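Local atomic coordinates of importin subunit beta-1 (Saccharomyces cerevisiae, PDB entry 5OWU), a protein that carries proteins into the nucleus as the beta subunit of the import receptor, pairing with importin alpha, which recognises the classical nuclear localization signal of the cargo. Residues L425-A439 with D465-N479. Sequence-based numbering, arbitrary orientation. Where two conformers were deposited one is given.
Sequences LQVKETTAWCIGRIA and DHPKVATNCSWTIIN
N472 and N479 do the same job two turns apart: in each, CG stands beside the backbone N (chi1 -77° and -68°), which turns the amide toward the other helix. N472 ND2 donates to E429 O at 2.9 Å and N479 ND2 to G436 O at 3.0 Å, both arriving from above the carbonyl plane. E429 O thus serves two donors, with W433 N reaching it from the opposite face. Between the two amides, T476 OG1 lies 2.8 Å from A432 O, close also to N472 O of its own helix. G436 is where the backbones come nearest, and without a side chain there its CA sits 3.5 Å from W475 CZ3 in the conformer modelled here, one of two for W475. In that conformer the indole meets W433 O with its edge, and the W433 and W475 rings are nearly parallel but slid apart, barely overlapping; R437 CG lies over one face of W433. Toward the N-terminal ends, L425 CD2 lies over the centre of one face of the H466 ring, 3.6 Å from its centroid, a CH-pi contact, while P467 CD covers the opposite face. The same imidazole caps its helix, ND1 accepting from K468 N. One residue earlier, D465 OD2 takes K428 NZ in a salt bridge of 2.9 Å, on its syn lone pair. One water bridges E429 OE2 and K468 O, whereas K468 NZ pairs with D343. The helices run parallel, 5° apart with axes 8.2 Å from each other, as corresponding helices of successive HEAT repeats, 10 and 11, in the solenoid. Helix 383-395 continues the row beyond 425-439, helix 516-530 does so beyond 467-479, and helix 452-463 packs against I435 and T476.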
# COMPACT_ATOMS: atom_id res chain seq x y z
N LEU A 425 15.03 24.24 -17.06
CA LEU A 425 13.81 23.95 -16.32
C LEU A 425 13.99 22.75 -15.40
O LEU A 425 13.52 22.77 -14.25
CB LEU A 425 12.66 23.68 -17.30
CG LEU A 425 11.35 23.24 -16.65
CD1 LEU A 425 10.87 24.28 -15.65
CD2 LEU A 425 10.30 23.01 -17.71
N GLN A 426 14.63 21.69 -15.89
CA GLN A 426 14.86 20.52 -15.06
C GLN A 426 15.70 20.86 -13.83
O GLN A 426 15.43 20.38 -12.72
CB GLN A 426 15.54 19.42 -15.88
CG GLN A 426 14.73 18.93 -17.07
CD GLN A 426 15.08 19.66 -18.36
OE1 GLN A 426 15.10 20.89 -18.40
NE2 GLN A 426 15.37 18.90 -19.41
N VAL A 427 16.72 21.70 -14.01
CA VAL A 427 17.56 22.07 -12.88
C VAL A 427 16.75 22.80 -11.83
O VAL A 427 16.88 22.53 -10.63
CB VAL A 427 18.76 22.91 -13.35
CG1 VAL A 427 19.51 23.49 -12.15
CG2 VAL A 427 19.69 22.07 -14.20
N LYS A 428 15.91 23.75 -12.25
CA LYS A 428 15.12 24.50 -11.28
C LYS A 428 14.11 23.60 -10.58
O LYS A 428 13.85 23.75 -9.38
CB LYS A 428 14.41 25.66 -11.96
CG LYS A 428 15.34 26.78 -12.40
CD LYS A 428 14.55 27.98 -12.90
CE LYS A 428 13.84 27.70 -14.20
NZ LYS A 428 13.17 28.92 -14.70
N GLU A 429 13.51 22.67 -11.33
CA GLU A 429 12.55 21.75 -10.73
C GLU A 429 13.20 20.94 -9.62
O GLU A 429 12.68 20.86 -8.49
CB GLU A 429 11.99 20.84 -11.82
CG GLU A 429 11.10 19.72 -11.32
CD GLU A 429 10.45 18.94 -12.46
OE1 GLU A 429 11.14 18.67 -13.46
OE2 GLU A 429 9.25 18.63 -12.36
N THR A 430 14.36 20.35 -9.92
CA THR A 430 15.02 19.52 -8.93
C THR A 430 15.60 20.36 -7.80
O THR A 430 15.63 19.92 -6.66
CB THR A 430 16.08 18.67 -9.60
OG1 THR A 430 15.44 17.86 -10.60
CG2 THR A 430 16.81 17.77 -8.58
N THR A 431 16.05 21.58 -8.10
CA THR A 431 16.54 22.47 -7.05
C THR A 431 15.44 22.83 -6.06
O THR A 431 15.67 22.84 -4.84
CB THR A 431 17.13 23.74 -7.68
OG1 THR A 431 18.25 23.38 -8.50
CG2 THR A 431 17.58 24.75 -6.61
N ALA A 432 14.24 23.13 -6.56
CA ALA A 432 13.12 23.38 -5.66
C ALA A 432 12.85 22.16 -4.78
O ALA A 432 12.66 22.28 -3.56
CB ALA A 432 11.86 23.75 -6.46
N TRP A 433 12.83 20.97 -5.40
CA TRP A 433 12.71 19.75 -4.61
C TRP A 433 13.81 19.64 -3.56
O TRP A 433 13.55 19.30 -2.40
CB TRP A 433 12.74 18.54 -5.55
CG TRP A 433 12.83 17.21 -4.86
CD1 TRP A 433 11.79 16.48 -4.34
CD2 TRP A 433 14.02 16.44 -4.62
NE1 TRP A 433 12.26 15.31 -3.80
CE2 TRP A 433 13.62 15.26 -3.96
CE3 TRP A 433 15.37 16.63 -4.90
CZ2 TRP A 433 14.53 14.28 -3.58
CZ3 TRP A 433 16.27 15.66 -4.52
CH2 TRP A 433 15.85 14.49 -3.87
N CYS A 434 15.05 19.94 -3.95
CA CYS A 434 16.17 19.82 -3.02
C CYS A 434 16.00 20.74 -1.83
O CYS A 434 16.31 20.37 -0.69
CB CYS A 434 17.47 20.14 -3.76
SG CYS A 434 18.94 19.95 -2.76
N ILE A 435 15.48 21.95 -2.07
CA ILE A 435 15.22 22.87 -0.96
C ILE A 435 14.16 22.28 -0.05
O ILE A 435 14.26 22.39 1.18
CB ILE A 435 14.83 24.26 -1.51
CG1 ILE A 435 16.03 24.86 -2.27
CG2 ILE A 435 14.41 25.19 -0.38
CD1 ILE A 435 15.71 26.10 -3.05
N GLY A 436 13.14 21.65 -0.64
CA GLY A 436 12.15 20.96 0.18
C GLY A 436 12.74 19.84 1.02
O GLY A 436 12.32 19.62 2.15
N ARG A 437 13.71 19.09 0.47
CA ARG A 437 14.37 18.02 1.22
C ARG A 437 15.18 18.58 2.39
O ARG A 437 15.13 18.05 3.52
CB ARG A 437 15.29 17.23 0.27
CG ARG A 437 14.53 16.49 -0.83
CD ARG A 437 13.96 15.18 -0.30
NE ARG A 437 15.04 14.29 0.09
CZ ARG A 437 14.88 13.10 0.65
NH1 ARG A 437 13.67 12.63 0.90
NH2 ARG A 437 15.95 12.38 0.97
N ILE A 438 15.92 19.66 2.14
CA ILE A 438 16.65 20.33 3.21
C ILE A 438 15.68 20.77 4.29
O ILE A 438 15.89 20.52 5.49
CB ILE A 438 17.45 21.52 2.65
CG1 ILE A 438 18.51 21.02 1.66
CG2 ILE A 438 18.12 22.30 3.78
CD1 ILE A 438 19.22 22.10 0.91
N ALA A 439 14.59 21.42 3.88
CA ALA A 439 13.61 21.89 4.85
C ALA A 439 13.00 20.72 5.61
O ALA A 439 12.76 20.80 6.81
CB ALA A 439 12.51 22.69 4.15
N ASP A 465 6.99 30.66 -11.48
CA ASP A 465 7.78 30.11 -12.57
C ASP A 465 6.95 29.07 -13.32
O ASP A 465 5.73 28.98 -13.17
CB ASP A 465 9.08 29.52 -12.00
CG ASP A 465 10.22 29.51 -13.00
OD1 ASP A 465 9.97 29.42 -14.22
OD2 ASP A 465 11.38 29.59 -12.55
N HIS A 466 7.62 28.26 -14.13
CA HIS A 466 6.97 27.16 -14.81
C HIS A 466 6.22 26.29 -13.80
O HIS A 466 6.72 26.08 -12.69
CB HIS A 466 8.03 26.33 -15.55
CG HIS A 466 7.46 25.26 -16.44
ND1 HIS A 466 6.97 24.07 -15.96
CD2 HIS A 466 7.33 25.22 -17.79
CE1 HIS A 466 6.56 23.33 -16.98
NE2 HIS A 466 6.76 24.00 -18.09
N PRO A 467 5.05 25.77 -14.14
CA PRO A 467 4.27 25.00 -13.15
C PRO A 467 5.04 23.86 -12.50
O PRO A 467 4.78 23.55 -11.33
CB PRO A 467 3.08 24.48 -13.97
CG PRO A 467 3.43 24.71 -15.41
CD PRO A 467 4.33 25.89 -15.43
N LYS A 468 5.98 23.22 -13.22
CA LYS A 468 6.77 22.15 -12.61
C LYS A 468 7.59 22.65 -11.43
O LYS A 468 7.70 21.97 -10.40
CB LYS A 468 7.69 21.52 -13.65
CG LYS A 468 6.96 20.68 -14.66
CD LYS A 468 7.91 20.00 -15.62
CE LYS A 468 7.57 18.53 -15.75
NZ LYS A 468 8.07 17.96 -17.01
N VAL A 469 8.18 23.84 -11.56
CA VAL A 469 8.88 24.47 -10.45
C VAL A 469 7.90 24.85 -9.34
O VAL A 469 8.13 24.57 -8.16
CB VAL A 469 9.68 25.69 -10.95
CG1 VAL A 469 10.45 26.36 -9.81
CG2 VAL A 469 10.64 25.29 -12.07
N ALA A 470 6.78 25.48 -9.72
CA ALA A 470 5.82 25.96 -8.73
C ALA A 470 5.29 24.83 -7.85
O ALA A 470 5.08 25.01 -6.65
CB ALA A 470 4.66 26.67 -9.44
N THR A 471 5.05 23.66 -8.44
CA THR A 471 4.55 22.52 -7.66
C THR A 471 5.54 22.13 -6.58
O THR A 471 5.18 21.95 -5.40
CB THR A 471 4.27 21.35 -8.61
OG1 THR A 471 3.19 21.71 -9.48
CG2 THR A 471 3.91 20.08 -7.85
N ASN A 472 6.81 22.02 -6.95
CA ASN A 472 7.82 21.67 -5.97
C ASN A 472 8.00 22.78 -4.93
O ASN A 472 8.30 22.48 -3.77
CB ASN A 472 9.13 21.34 -6.68
CG ASN A 472 9.10 19.95 -7.30
OD1 ASN A 472 8.19 19.16 -7.01
ND2 ASN A 472 10.07 19.65 -8.15
N CYS A 473 7.76 24.03 -5.31
CA CYS A 473 7.84 25.11 -4.33
C CYS A 473 6.70 25.04 -3.32
O CYS A 473 6.90 25.35 -2.14
CB CYS A 473 7.84 26.46 -5.05
SG CYS A 473 9.41 26.79 -5.85
N SER A 474 5.50 24.63 -3.75
CA SER A 474 4.41 24.44 -2.80
C SER A 474 4.74 23.32 -1.82
O SER A 474 4.52 23.45 -0.61
CB SER A 474 3.09 24.16 -3.53
OG SER A 474 2.52 25.37 -4.01
N TRP A 475 5.23 22.18 -2.33
CA TRP A 475 5.65 21.07 -1.47
C TRP A 475 6.71 21.53 -0.48
O TRP A 475 6.69 21.16 0.71
CB TRP A 475 6.18 19.93 -2.34
CG TRP A 475 6.77 18.73 -1.61
CD1 TRP A 475 6.08 17.73 -0.99
CD2 TRP A 475 8.16 18.40 -1.47
NE1 TRP A 475 6.95 16.81 -0.45
CE2 TRP A 475 8.23 17.19 -0.73
CE3 TRP A 475 9.35 19.00 -1.89
CZ2 TRP A 475 9.45 16.58 -0.41
CZ3 TRP A 475 10.57 18.39 -1.55
CH2 TRP A 475 10.60 17.19 -0.82
N THR A 476 7.66 22.33 -0.96
CA THR A 476 8.74 22.83 -0.11
C THR A 476 8.20 23.75 0.97
O THR A 476 8.65 23.70 2.12
CB THR A 476 9.77 23.55 -0.98
OG1 THR A 476 10.46 22.58 -1.78
CG2 THR A 476 10.77 24.36 -0.15
N ILE A 477 7.23 24.60 0.63
CA ILE A 477 6.63 25.48 1.63
C ILE A 477 5.92 24.65 2.70
O ILE A 477 6.05 24.92 3.90
CB ILE A 477 5.68 26.48 0.96
CG1 ILE A 477 6.49 27.51 0.16
CG2 ILE A 477 4.80 27.18 1.99
CD1 ILE A 477 5.67 28.35 -0.79
N ILE A 478 5.18 23.62 2.28
CA ILE A 478 4.57 22.72 3.26
C ILE A 478 5.64 22.20 4.22
O ILE A 478 5.48 22.27 5.44
CB ILE A 478 3.83 21.58 2.54
CG1 ILE A 478 2.56 22.14 1.89
CG2 ILE A 478 3.46 20.46 3.52
CD1 ILE A 478 1.90 21.17 0.90
N ASN A 479 6.75 21.69 3.68
CA ASN A 479 7.81 21.16 4.54
C ASN A 479 8.34 22.22 5.51
O ASN A 479 8.54 21.95 6.70
CB ASN A 479 8.96 20.62 3.70
CG ASN A 479 8.57 19.39 2.93
OD1 ASN A 479 7.51 18.83 3.15
ND2 ASN A 479 9.45 18.94 2.04
O HOH W 1 7.26 19.26 -10.68